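Local atomic coordinates of ORF10 (Moritella marina, PDB entry 6RIW), a protein that probably condenses acyl chains in polyunsaturated fatty acid synthesis, this chain being the ketosynthase-chain length factor didomain of a longer synthase protein. Residues Leu290-Lys295 against Arg648-Trp653; Arg574-Leu579 against Val685-Ile690; Ser518-Lys523 against Asn952-Gly957. All blocks are in the same frame, centred on the assembly; numbering follows the deposited sequence.

Contact 1. Residues Leu290-Lys295 against Arg648-Trp653; sequences LSNDGK and RISALW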
ATOM      1  N   LEU A 290      -0.427 -12.270 -14.032  1.00 16.79           N
ATOM      2  CA  LEU A 290      -1.356 -11.546 -13.186  1.00 18.98           C
ATOM      3  C   LEU A 290      -2.661 -11.347 -13.945  1.00 21.68           C
ATOM      4  O   LEU A 290      -2.707 -11.390 -15.180  1.00 25.76           O
ATOM      5  CB  LEU A 290      -0.768 -10.193 -12.778  1.00 17.45           C
ATOM      6  CG  LEU A 290       0.719 -10.244 -12.448  1.00 18.98           C
ATOM      7  CD1 LEU A 290       1.319  -8.824 -12.452  1.00 22.46           C
ATOM      8  CD2 LEU A 290       0.956 -10.964 -11.106  1.00 16.77           C
ATOM      9  N   SER A 291      -3.733 -11.146 -13.198  1.00 19.82           N
ATOM     10  CA  SER A 291      -5.008 -10.802 -13.808  1.00 17.97           C
ATOM     11  C   SER A 291      -5.906 -10.206 -12.741  1.00 16.79           C
ATOM     12  O   SER A 291      -5.696 -10.405 -11.541  1.00 18.91           O
ATOM     13  CB  SER A 291      -5.671 -12.024 -14.450  1.00 21.43           C
ATOM     14  OG  SER A 291      -6.407 -12.767 -13.478  1.00 23.59           O
ATOM     15  N   ASN A 292      -6.913  -9.476 -13.198  1.00 16.97           N
ATOM     16  CA  ASN A 292      -8.003  -9.050 -12.340  1.00 19.05           C
ATOM     17  C   ASN A 292      -9.293  -9.735 -12.762  1.00 20.26           C
ATOM     18  O   ASN A 292      -9.499 -10.005 -13.946  1.00 21.78           O
ATOM     19  CB  ASN A 292      -8.189  -7.545 -12.380  1.00 18.37           C
ATOM     20  CG  ASN A 292      -8.993  -7.075 -11.237  1.00 19.04           C
ATOM     21  OD1 ASN A 292     -10.209  -6.917 -11.342  1.00 20.42           O
ATOM     22  ND2 ASN A 292      -8.340  -6.904 -10.093  1.00 20.56           N
ATOM     23  N   ASP A 293     -10.156 -10.012 -11.770  1.00 20.70           N
ATOM     24  CA  ASP A 293     -11.448 -10.647 -12.017  1.00 22.82           C
ATOM     25  C   ASP A 293     -12.375  -9.782 -12.856  1.00 25.06           C
ATOM     26  O   ASP A 293     -13.330 -10.303 -13.443  1.00 23.30           O
ATOM     27  CB  ASP A 293     -12.153 -10.962 -10.696  1.00 22.17           C
ATOM     28  CG  ASP A 293     -11.608 -12.214 -10.009  1.00 27.20           C
ATOM     29  OD1 ASP A 293     -10.746 -12.912 -10.590  1.00 24.50           O
ATOM     30  OD2 ASP A 293     -12.060 -12.500  -8.872  1.00 28.56           O
ATOM     31  N   GLY A 294     -12.140  -8.476 -12.913  1.00 22.05           N
ATOM     32  CA  GLY A 294     -13.078  -7.630 -13.636  1.00 19.89           C
ATOM     33  C   GLY A 294     -14.451  -7.631 -12.988  1.00 24.93           C
ATOM     34  O   GLY A 294     -14.594  -7.679 -11.760  1.00 20.75           O
ATOM     35  N   LYS A 295     -15.483  -7.606 -13.836  1.00 24.70           N
ATOM     36  CA  LYS A 295     -16.857  -7.405 -13.403  1.00 26.85           C
ATOM     37  C   LYS A 295     -17.503  -8.718 -12.975  1.00 29.68           C
ATOM     38  O   LYS A 295     -17.237  -9.773 -13.547  1.00 28.82           O
ATOM     39  CB  LYS A 295     -17.664  -6.785 -14.549  1.00 25.96           C
ATOM     40  CG  LYS A 295     -19.044  -6.294 -14.180  1.00 31.06           C
ATOM     41  CD  LYS A 295     -19.540  -5.286 -15.228  1.00 34.22           C
ATOM     42  CE  LYS A 295     -20.158  -4.070 -14.563  1.00 40.86           C
ATOM     43  NZ  LYS A 295     -19.407  -3.674 -13.314  1.00 35.22           N
ATOM     44  N   ARG A 648     -12.031  -1.425  -7.958  1.00 14.68           N
ATOM     45  CA  ARG A 648     -13.376  -0.922  -8.232  1.00 19.25           C
ATOM     46  C   ARG A 648     -13.478  -0.368  -9.647  1.00 20.58           C
ATOM     47  O   ARG A 648     -14.537  -0.480 -10.288  1.00 19.24           O
ATOM     48  CB  ARG A 648     -13.766   0.159  -7.225  1.00 19.32           C
ATOM     49  CG  ARG A 648     -14.107  -0.373  -5.836  1.00 20.50           C
ATOM     50  CD  ARG A 648     -14.557   0.771  -4.938  1.00 22.13           C
ATOM     51  NE  ARG A 648     -14.141   0.565  -3.555  1.00 23.60           N
ATOM     52  CZ  ARG A 648     -14.820  -0.165  -2.673  1.00 23.93           C
ATOM     53  NH1 ARG A 648     -15.961  -0.759  -3.030  1.00 23.60           N
ATOM     54  NH2 ARG A 648     -14.355  -0.304  -1.435  1.00 21.80           N
ATOM     55  N   ILE A 649     -12.392   0.231 -10.140  1.00 17.09           N
ATOM     56  CA  ILE A 649     -12.353   0.701 -11.525  1.00 16.60           C
ATOM     57  C   ILE A 649     -12.319  -0.486 -12.483  1.00 17.35           C
ATOM     58  O   ILE A 649     -13.080  -0.534 -13.460  1.00 20.66           O
ATOM     59  CB  ILE A 649     -11.150   1.641 -11.735  1.00 17.64           C
ATOM     60  CG1 ILE A 649     -11.457   3.009 -11.131  1.00 18.55           C
ATOM     61  CG2 ILE A 649     -10.778   1.756 -13.245  1.00 15.85           C
ATOM     62  CD1 ILE A 649     -12.672   3.707 -11.789  1.00 24.06           C
ATOM     63  N   SER A 650     -11.464  -1.477 -12.199  1.00 16.42           N
ATOM     64  CA  SER A 650     -11.428  -2.691 -13.028  1.00 18.89           C
ATOM     65  C   SER A 650     -12.762  -3.420 -13.039  1.00 20.36           C
ATOM     66  O   SER A 650     -13.123  -4.042 -14.051  1.00 17.31           O
ATOM     67  CB  SER A 650     -10.349  -3.656 -12.536  1.00 21.08           C
ATOM     68  OG  SER A 650      -9.080  -3.026 -12.535  1.00 22.47           O
ATOM     69  N   ALA A 651     -13.493  -3.395 -11.923  1.00 17.37           N
ATOM     70  CA  ALA A 651     -14.797  -4.054 -11.919  1.00 21.53           C
ATOM     71  C   ALA A 651     -15.822  -3.239 -12.701  1.00 22.70           C
ATOM     72  O   ALA A 651     -16.657  -3.808 -13.416  1.00 25.82           O
ATOM     73  CB  ALA A 651     -15.273  -4.305 -10.484  1.00 21.91           C
ATOM     74  N   LEU A 652     -15.758  -1.910 -12.600  1.00 19.27           N
ATOM     75  CA  LEU A 652     -16.664  -1.049 -13.358  1.00 22.06           C
ATOM     76  C   LEU A 652     -16.462  -1.203 -14.860  1.00 23.62           C
ATOM     77  O   LEU A 652     -17.433  -1.208 -15.632  1.00 23.95           O
ATOM     78  CB  LEU A 652     -16.464   0.412 -12.950  1.00 22.42           C
ATOM     79  CG  LEU A 652     -17.259   1.463 -13.735  1.00 22.54           C
ATOM     80  CD1 LEU A 652     -18.762   1.276 -13.495  1.00 29.84           C
ATOM     81  CD2 LEU A 652     -16.826   2.894 -13.376  1.00 22.48           C
ATOM     82  N   TRP A 653     -15.214  -1.333 -15.297  1.00 19.10           N
ATOM     83  CA  TRP A 653     -14.885  -1.387 -16.717  1.00 20.88           C
ATOM     84  C   TRP A 653     -14.660  -2.807 -17.216  1.00 18.08           C
ATOM     85  O   TRP A 653     -14.361  -2.991 -18.402  1.00 20.18           O
ATOM     86  CB  TRP A 653     -13.643  -0.531 -17.000  1.00 17.67           C
ATOM     87  CG  TRP A 653     -13.911   0.952 -16.972  1.00 19.46           C
ATOM     88  CD1 TRP A 653     -14.077   1.745 -15.863  1.00 18.20           C
ATOM     89  CD2 TRP A 653     -14.059   1.814 -18.102  1.00 21.91           C
ATOM     90  NE1 TRP A 653     -14.313   3.045 -16.240  1.00 19.27           N
ATOM     91  CE2 TRP A 653     -14.306   3.115 -17.609  1.00 21.37           C
ATOM     92  CE3 TRP A 653     -13.990   1.616 -19.490  1.00 21.87           C
ATOM     93  CZ2 TRP A 653     -14.486   4.212 -18.454  1.00 19.35           C
ATOM     94  CZ3 TRP A 653     -14.179   2.702 -20.324  1.00 20.28           C
ATOM     95  CH2 TRP A 653     -14.413   3.985 -19.806  1.00 21.92           C
TER
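Lys295 curls its side chain round the carbonyl oxygen of Ala651 in the last turns of helix 642-653. CG stands anti to the backbone N (chi1 -170°), so the chain sets off along the helix, and bends at chi3 and chi4 then turn the ammonium back. As a result Lys295 CB approaches Ala651 O to 3.3 Å at the near end, while Lys295 NZ closes a hydrogen bond of 2.8 Å to Ala651 O at the far end. The ammonium reaches that oxygen from above the carbonyl plane, 41° out of it. Backbone meets backbone just before the lysine: Gly294 O lies 3.6 Å from Ala651 CA, and Gly294 CA is likewise 3.6 Å from Ser650 O. Gly294 has positive phi (64°), a conformation that glycine adopts readily. Ser650 points toward the loop and sets its CB 3.5 Å from Asn292 OD1. That oxygen is already engaged, because it accepts from Gly294 N at 2.9 Å in an Asx turn, and ND2 of the same amide bonds to Gly441 O, so both ends of the group are held. The backbone N of Lys295 is hydrogen-bonded to Asp654 OD1. The contact thus joins the loop after strand 283-292 in the first ketosynthase-like half to a helix of the second, within the pseudo-dimer. Its chemistry is mainly van der Waals contact around a single lysine bond, and a positive ammonium near a helix C-terminus is probably favoured by the helix dipole.

Contact 2. Residues Arg574-Leu579 against Val685-Ile690; sequences RNVAVL and VEAVII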
ATOM      1  N   ARG A 574     -11.378  -5.114 -21.595  1.00 21.10           N
ATOM      2  CA  ARG A 574     -10.072  -5.258 -22.211  1.00 20.20           C
ATOM      3  C   ARG A 574      -8.996  -5.490 -21.156  1.00 19.92           C
ATOM      4  O   ARG A 574      -9.211  -5.290 -19.959  1.00 16.53           O
ATOM      5  CB  ARG A 574      -9.736  -4.016 -23.039  1.00 23.71           C
ATOM      6  CG  ARG A 574     -10.719  -3.763 -24.175  1.00 28.68           C
ATOM      7  CD  ARG A 574     -10.540  -4.794 -25.300  1.00 31.88           C
ATOM      8  NE  ARG A 574     -11.337  -4.442 -26.479  1.00 37.83           N
ATOM      9  CZ  ARG A 574     -11.007  -3.494 -27.352  1.00 38.92           C
ATOM     10  NH1 ARG A 574      -9.894  -2.794 -27.190  1.00 37.96           N
ATOM     11  NH2 ARG A 574     -11.790  -3.245 -28.397  1.00 40.97           N
ATOM     12  N   ASN A 575      -7.834  -5.931 -21.630  1.00 18.66           N
ATOM     13  CA  ASN A 575      -6.655  -6.205 -20.813  1.00 20.05           C
ATOM     14  C   ASN A 575      -6.005  -4.853 -20.544  1.00 16.99           C
ATOM     15  O   ASN A 575      -5.139  -4.407 -21.288  1.00 18.77           O
ATOM     16  CB  ASN A 575      -5.715  -7.159 -21.548  1.00 21.83           C
ATOM     17  CG  ASN A 575      -4.493  -7.568 -20.715  1.00 20.60           C
ATOM     18  OD1 ASN A 575      -4.345  -7.176 -19.557  1.00 20.90           O
ATOM     19  ND2 ASN A 575      -3.612  -8.363 -21.315  1.00 21.80           N
ATOM     20  N   VAL A 576      -6.486  -4.167 -19.511  1.00 15.94           N
ATOM     21  CA  VAL A 576      -5.996  -2.847 -19.119  1.00 16.57           C
ATOM     22  C   VAL A 576      -5.595  -2.924 -17.660  1.00 16.09           C
ATOM     23  O   VAL A 576      -6.323  -3.509 -16.843  1.00 15.53           O
ATOM     24  CB  VAL A 576      -7.063  -1.755 -19.333  1.00 14.62           C
ATOM     25  CG1 VAL A 576      -6.693  -0.409 -18.632  1.00 12.67           C
ATOM     26  CG2 VAL A 576      -7.267  -1.515 -20.816  1.00 15.83           C
ATOM     27  N   ALA A 577      -4.446  -2.330 -17.329  1.00 13.79           N
ATOM     28  CA  ALA A 577      -3.956  -2.278 -15.952  1.00 14.65           C
ATOM     29  C   ALA A 577      -4.329  -0.959 -15.272  1.00 15.18           C
ATOM     30  O   ALA A 577      -4.463   0.086 -15.913  1.00 11.51           O
ATOM     31  CB  ALA A 577      -2.439  -2.467 -15.913  1.00 12.03           C
ATOM     32  N   VAL A 578      -4.506  -1.018 -13.953  1.00 13.52           N
ATOM     33  CA  VAL A 578      -4.829   0.160 -13.149  1.00 12.49           C
ATOM     34  C   VAL A 578      -3.792   0.246 -12.033  1.00 15.05           C
ATOM     35  O   VAL A 578      -3.694  -0.673 -11.209  1.00 15.77           O
ATOM     36  CB  VAL A 578      -6.251   0.093 -12.567  1.00 14.58           C
ATOM     37  CG1 VAL A 578      -6.577   1.358 -11.775  1.00 13.51           C
ATOM     38  CG2 VAL A 578      -7.316  -0.083 -13.684  1.00 14.52           C
ATOM     39  N   LEU A 579      -2.990   1.312 -12.030  1.00 11.90           N
ATOM     40  CA  LEU A 579      -1.990   1.527 -10.997  1.00 11.11           C
ATOM     41  C   LEU A 579      -2.400   2.755 -10.206  1.00 12.96           C
ATOM     42  O   LEU A 579      -2.664   3.806 -10.797  1.00 15.45           O
ATOM     43  CB  LEU A 579      -0.595   1.740 -11.606  1.00 11.66           C
ATOM     44  CG  LEU A 579      -0.124   0.706 -12.635  1.00 14.83           C
ATOM     45  CD1 LEU A 579       1.240   1.111 -13.131  1.00 11.47           C
ATOM     46  CD2 LEU A 579      -0.060  -0.698 -12.015  1.00 14.78           C
ATOM     47  N   VAL A 685      -0.747  -6.110 -22.175  1.00 20.26           N
ATOM     48  CA  VAL A 685      -1.663  -5.080 -21.721  1.00 18.46           C
ATOM     49  C   VAL A 685      -1.769  -3.979 -22.777  1.00 16.69           C
ATOM     50  O   VAL A 685      -0.773  -3.584 -23.397  1.00 19.44           O
ATOM     51  CB  VAL A 685      -1.186  -4.551 -20.355  1.00 17.20           C
ATOM     52  CG1 VAL A 685       0.150  -3.798 -20.489  1.00 17.89           C
ATOM     53  CG2 VAL A 685      -2.244  -3.704 -19.712  1.00 20.96           C
ATOM     54  N   GLU A 686      -2.992  -3.511 -23.019  1.00 17.42           N
ATOM     55  CA  GLU A 686      -3.259  -2.542 -24.084  1.00 16.43           C
ATOM     56  C   GLU A 686      -3.132  -1.090 -23.630  1.00 18.53           C
ATOM     57  O   GLU A 686      -2.823  -0.209 -24.447  1.00 19.02           O
ATOM     58  CB  GLU A 686      -4.679  -2.747 -24.624  1.00 24.20           C
ATOM     59  CG  GLU A 686      -4.926  -4.116 -25.222  1.00 27.70           C
ATOM     60  CD  GLU A 686      -6.416  -4.436 -25.360  1.00 34.74           C
ATOM     61  OE1 GLU A 686      -7.204  -3.502 -25.658  1.00 28.70           O
ATOM     62  OE2 GLU A 686      -6.792  -5.624 -25.162  1.00 37.71           O
ATOM     63  N   ALA A 687      -3.420  -0.810 -22.362  1.00 15.01           N
ATOM     64  CA  ALA A 687      -3.316   0.547 -21.824  1.00 12.42           C
ATOM     65  C   ALA A 687      -3.112   0.431 -20.327  1.00 14.70           C
ATOM     66  O   ALA A 687      -3.381  -0.618 -19.731  1.00 15.45           O
ATOM     67  CB  ALA A 687      -4.559   1.402 -22.104  1.00 13.72           C
ATOM     68  N   VAL A 688      -2.647   1.522 -19.720  1.00 14.44           N
ATOM     69  CA  VAL A 688      -2.470   1.581 -18.272  1.00 13.62           C
ATOM     70  C   VAL A 688      -3.083   2.876 -17.772  1.00 13.48           C
ATOM     71  O   VAL A 688      -2.789   3.954 -18.307  1.00 13.86           O
ATOM     72  CB  VAL A 688      -0.985   1.498 -17.863  1.00 14.70           C
ATOM     73  CG1 VAL A 688      -0.828   1.698 -16.346  1.00 12.41           C
ATOM     74  CG2 VAL A 688      -0.359   0.174 -18.312  1.00 12.91           C
ATOM     75  N   ILE A 689      -3.982   2.764 -16.800  1.00  9.91           N
ATOM     76  CA  ILE A 689      -4.492   3.928 -16.086  1.00 11.77           C
ATOM     77  C   ILE A 689      -3.556   4.146 -14.916  1.00 12.20           C
ATOM     78  O   ILE A 689      -3.337   3.224 -14.120  1.00 12.24           O
ATOM     79  CB  ILE A 689      -5.926   3.698 -15.588  1.00 13.21           C
ATOM     80  CG1 ILE A 689      -6.865   3.403 -16.756  1.00 14.89           C
ATOM     81  CG2 ILE A 689      -6.399   4.897 -14.787  1.00 12.36           C
ATOM     82  CD1 ILE A 689      -8.320   3.241 -16.347  1.00 13.15           C
ATOM     83  N   ILE A 690      -2.990   5.346 -14.801  1.00 12.25           N
ATOM     84  CA  ILE A 690      -2.229   5.700 -13.602  1.00 10.35           C
ATOM     85  C   ILE A 690      -3.035   6.751 -12.859  1.00 11.23           C
ATOM     86  O   ILE A 690      -3.196   7.869 -13.349  1.00 10.59           O
ATOM     87  CB  ILE A 690      -0.824   6.220 -13.913  1.00 10.91           C
ATOM     88  CG1 ILE A 690      -0.059   5.185 -14.754  1.00 10.17           C
ATOM     89  CG2 ILE A 690      -0.100   6.511 -12.566  1.00 12.62           C
ATOM     90  CD1 ILE A 690       1.345   5.640 -15.154  1.00 11.82           C
TER
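The guanidinium of Arg574 meets the carboxylate of Glu686 at its edge, near its plane: Arg574 NH1 gives a hydrogen bond of 3.2 Å to Glu686 OE1, part of a salt bridge. OE1 is met on its syn side; the two planes are turned 43° apart, and one N-O pair, NH1 to OE1, carries the bridge. A bend at chi2 (-72°) folds the arginine back, laying its CD against the same carboxylate. The other flat group, the amide of Asn575, crosses Val685 at about a right angle, with Val685 CA nearly equidistant from CG, OD1 and ND2. A lysine in place of Glu686 would probably leave Arg574 facing a like charge and its guanidinium free to turn away.

Beyond these residues the backbones run parallel. Glu686 N bonds to Asn575 O at 2.9 Å, almost straight; Ala577 N then reaches Ala687 O at 3.1 Å, Ile689 N reaches Ala577 O at 2.9 Å, and Leu579 N reaches Ile689 O at 2.9 Å. Ala577 and Leu579 share one face with Val688, whose CG1 touches Leu579 CD1 at 3.9 Å; helix 668-682 covers Val688 there. Val576, Val578 and Ile689 line the other face, where helix 642-653 packs on Val578. Strands 576-581 and 687-694 are neighbours in the core of the second ketosynthase-like half, a thiolase fold. Val685 CG2 fills in beside Ala577 CB at 4.0 Å. The chemistry divides along the pair: charge is paired at the more exposed start, while aliphatic side chains and backbone bonds make up the buried remainder, where Ala687 N alone finds no partner.

Contact 3. Residues Ser518-Lys523 against Asn952-Gly957; sequences SLQLRK and NLKPQG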
ATOM      1  N   SER A 518       0.073  22.228  20.813  1.00 14.96           N
ATOM      2  CA  SER A 518       1.015  21.118  20.636  1.00 15.25           C
ATOM      3  C   SER A 518       1.601  21.108  19.230  1.00 17.79           C
ATOM      4  O   SER A 518       2.792  20.821  19.045  1.00 15.66           O
ATOM      5  CB  SER A 518       0.340  19.780  20.924  1.00 17.27           C
ATOM      6  OG  SER A 518      -0.100  19.720  22.269  1.00 21.26           O
ATOM      7  N   LEU A 519       0.779  21.436  18.223  1.00 13.14           N
ATOM      8  CA  LEU A 519       1.224  21.494  16.842  1.00 13.70           C
ATOM      9  C   LEU A 519       1.982  22.778  16.513  1.00 19.56           C
ATOM     10  O   LEU A 519       2.499  22.896  15.400  1.00 16.93           O
ATOM     11  CB  LEU A 519       0.013  21.349  15.904  1.00 16.48           C
ATOM     12  CG  LEU A 519      -0.746  20.014  15.997  1.00 16.14           C
ATOM     13  CD1 LEU A 519      -1.965  20.031  15.051  1.00 16.62           C
ATOM     14  CD2 LEU A 519       0.204  18.886  15.598  1.00 12.40           C
ATOM     15  N   GLN A 520       2.060  23.725  17.451  1.00 17.65           N
ATOM     16  CA  GLN A 520       2.725  25.016  17.231  1.00 20.40           C
ATOM     17  C   GLN A 520       2.122  25.760  16.039  1.00 20.79           C
ATOM     18  O   GLN A 520       2.822  26.408  15.256  1.00 23.58           O
ATOM     19  CB  GLN A 520       4.233  24.827  17.075  1.00 22.55           C
ATOM     20  CG  GLN A 520       4.801  24.128  18.293  1.00 23.58           C
ATOM     21  CD  GLN A 520       6.296  23.959  18.227  1.00 31.25           C
ATOM     22  OE1 GLN A 520       6.909  24.115  17.168  1.00 34.65           O
ATOM     23  NE2 GLN A 520       6.896  23.627  19.361  1.00 30.16           N
ATOM     24  N   LEU A 521       0.804  25.692  15.926  1.00 16.50           N
ATOM     25  CA  LEU A 521       0.053  26.360  14.865  1.00 18.56           C
ATOM     26  C   LEU A 521      -0.815  27.458  15.463  1.00 21.53           C
ATOM     27  O   LEU A 521      -1.611  27.196  16.382  1.00 17.23           O
ATOM     28  CB  LEU A 521      -0.850  25.358  14.128  1.00 19.13           C
ATOM     29  CG  LEU A 521      -0.207  24.341  13.173  1.00 20.25           C
ATOM     30  CD1 LEU A 521      -1.239  23.311  12.712  1.00 18.65           C
ATOM     31  CD2 LEU A 521       0.390  25.078  11.979  1.00 22.83           C
ATOM     32  N   ARG A 522      -0.707  28.667  14.909  1.00 20.27           N
ATOM     33  CA  ARG A 522      -1.634  29.725  15.297  1.00 24.79           C
ATOM     34  C   ARG A 522      -3.007  29.534  14.670  1.00 20.96           C
ATOM     35  O   ARG A 522      -4.018  29.941  15.252  1.00 22.20           O
ATOM     36  CB  ARG A 522      -1.059  31.089  14.906  1.00 29.36           C
ATOM     37  CG  ARG A 522       0.441  31.224  15.161  1.00 39.64           C
ATOM     38  CD  ARG A 522       0.902  32.685  15.093  1.00 47.40           C
ATOM     39  NE  ARG A 522       0.453  33.454  16.257  1.00 60.78           N
ATOM     40  CZ  ARG A 522       1.156  33.620  17.377  1.00 60.58           C
ATOM     41  NH1 ARG A 522       2.363  33.079  17.505  1.00 59.39           N
ATOM     42  NH2 ARG A 522       0.649  34.337  18.375  1.00 57.62           N
ATOM     43  N   LYS A 523      -3.064  28.914  13.493  1.00 20.87           N
ATOM     44  CA  LYS A 523      -4.308  28.707  12.768  1.00 20.89           C
ATOM     45  C   LYS A 523      -4.114  27.482  11.891  1.00 15.69           C
ATOM     46  O   LYS A 523      -2.980  27.058  11.651  1.00 17.62           O
ATOM     47  CB  LYS A 523      -4.671  29.935  11.904  1.00 18.70           C
ATOM     48  CG  LYS A 523      -3.613  30.258  10.832  1.00 20.92           C
ATOM     49  CD  LYS A 523      -3.999  31.476   9.984  1.00 23.19           C
ATOM     50  CE  LYS A 523      -5.267  31.217   9.170  1.00 20.71           C
ATOM     51  NZ  LYS A 523      -4.890  30.511   7.928  1.00 22.03           N
ATOM     52  N   ASN A 952       4.214  13.432  21.229  1.00 15.69           N
ATOM     53  CA  ASN A 952       4.518  12.992  19.870  1.00 14.27           C
ATOM     54  C   ASN A 952       4.014  13.956  18.798  1.00 15.47           C
ATOM     55  O   ASN A 952       4.436  13.839  17.640  1.00 15.32           O
ATOM     56  CB  ASN A 952       3.911  11.607  19.626  1.00 12.01           C
ATOM     57  CG  ASN A 952       4.781  10.496  20.167  1.00 15.90           C
ATOM     58  OD1 ASN A 952       5.999  10.612  20.189  1.00 18.28           O
ATOM     59  ND2 ASN A 952       4.159   9.416  20.606  1.00 15.83           N
ATOM     60  N   LEU A 953       3.127  14.889  19.151  1.00 14.21           N
ATOM     61  CA  LEU A 953       2.616  15.861  18.191  1.00 14.13           C
ATOM     62  C   LEU A 953       3.568  17.030  17.963  1.00 14.27           C
ATOM     63  O   LEU A 953       3.488  17.686  16.919  1.00 15.08           O
ATOM     64  CB  LEU A 953       1.269  16.407  18.673  1.00 13.92           C
ATOM     65  CG  LEU A 953       0.132  15.423  18.902  1.00 16.63           C
ATOM     66  CD1 LEU A 953      -1.157  16.170  19.351  1.00 14.91           C
ATOM     67  CD2 LEU A 953      -0.118  14.602  17.651  1.00 17.45           C
ATOM     68  N   LYS A 954       4.432  17.332  18.924  1.00 13.87           N
ATOM     69  CA  LYS A 954       5.341  18.451  18.758  1.00 15.86           C
ATOM     70  C   LYS A 954       6.220  18.221  17.528  1.00 13.49           C
ATOM     71  O   LYS A 954       6.809  17.134  17.393  1.00 14.01           O
ATOM     72  CB  LYS A 954       6.205  18.587  20.008  1.00 17.33           C
ATOM     73  CG  LYS A 954       7.300  19.633  19.884  1.00 24.80           C
ATOM     74  CD  LYS A 954       8.142  19.666  21.171  1.00 30.43           C
ATOM     75  CE  LYS A 954       8.938  20.961  21.299  1.00 30.37           C
ATOM     76  NZ  LYS A 954      10.277  20.832  20.679  1.00 34.22           N
ATOM     77  N   PRO A 955       6.333  19.196  16.618  1.00 13.99           N
ATOM     78  CA  PRO A 955       7.211  19.032  15.443  1.00 14.02           C
ATOM     79  C   PRO A 955       8.604  18.527  15.804  1.00 14.97           C
ATOM     80  O   PRO A 955       9.328  19.150  16.595  1.00 13.33           O
ATOM     81  CB  PRO A 955       7.250  20.441  14.835  1.00 15.52           C
ATOM     82  CG  PRO A 955       5.903  21.054  15.228  1.00 16.80           C
ATOM     83  CD  PRO A 955       5.597  20.478  16.604  1.00 18.01           C
ATOM     84  N   GLN A 956       8.976  17.374  15.239  1.00 14.07           N
ATOM     85  CA  GLN A 956      10.151  16.634  15.700  1.00 14.10           C
ATOM     86  C   GLN A 956      11.474  17.138  15.133  1.00 12.84           C
ATOM     87  O   GLN A 956      12.528  16.730  15.633  1.00 15.27           O
ATOM     88  CB  GLN A 956       9.989  15.140  15.379  1.00 16.95           C
ATOM     89  CG  GLN A 956       8.920  14.502  16.247  1.00 16.50           C
ATOM     90  CD  GLN A 956       8.709  13.023  15.947  1.00 15.19           C
ATOM     91  OE1 GLN A 956       9.540  12.375  15.323  1.00 16.78           O
ATOM     92  NE2 GLN A 956       7.592  12.482  16.421  1.00 14.28           N
ATOM     93  N   GLY A 957      11.458  18.002  14.124  1.00 13.65           N
ATOM     94  CA  GLY A 957      12.698  18.477  13.522  1.00 16.70           C
ATOM     95  C   GLY A 957      13.511  17.410  12.825  1.00 17.89           C
ATOM     96  O   GLY A 957      14.743  17.390  12.965  1.00 15.81           O
TER
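Ser518 and Lys954 meet through a CA-H...O contact, Lys954 CA standing 3.5 Å from Ser518 O with an angle of 153° at the hydrogen. No hydrogen bond crosses between the two segments; the hydroxyl of Ser518 turns back to Asn514 O in its own helix. Apolar contact comes next: Leu519 CD2 lies 4.1 Å from Leu953 CB and 3.7 Å from Leu953 O, and both leucines also rest on Thr703 of helix 699-706. Helix 513-519 ends here in a Schellman motif, with Gln520 at positive phi (57°). That turn directs Gln520 toward the 952-957 loop. Van der Waals contacts of its amide follow: Gln520 OE1 is 3.8 Å from Pro955 CG, and Gln520 NE2 is 3.9 Å from Lys954 CE, the extended glutamine crossing both side chains at a slant. The proline ring also reaches the helix end, its CD 3.7 Å from Ser518 O. Leu519 O, next to the ring, accepts from Gln706 NE2. On its far side the loop is tied to the first half of the didomain by Asn952, which bonds to Lys162 O and Thr164 N.

In the fold
Contacts 1 and 2 are neighbours, their centres 10 Å apart, and helix 642-653 joins them: Ser650 OG packs 3.6 Å from Val578 CG2, and Ile649 CG2 lies 4.2 Å from Ile689 CD1. One side of that helix thus faces the first half's loop, another the strands of contact 2. Strand 659-663 lies beside strand 576-581 and pairs antiparallel with strand 189-193 of the first half. Contact 3 sits on the opposite side of the chain's centre, its centre 42 Å from each of the others. Magnesium is bound by Met1 and Lys286, the latter in the strand leading into contact 1; the side chain of Val685 in contact 2 is about 11 Å from that of Met1.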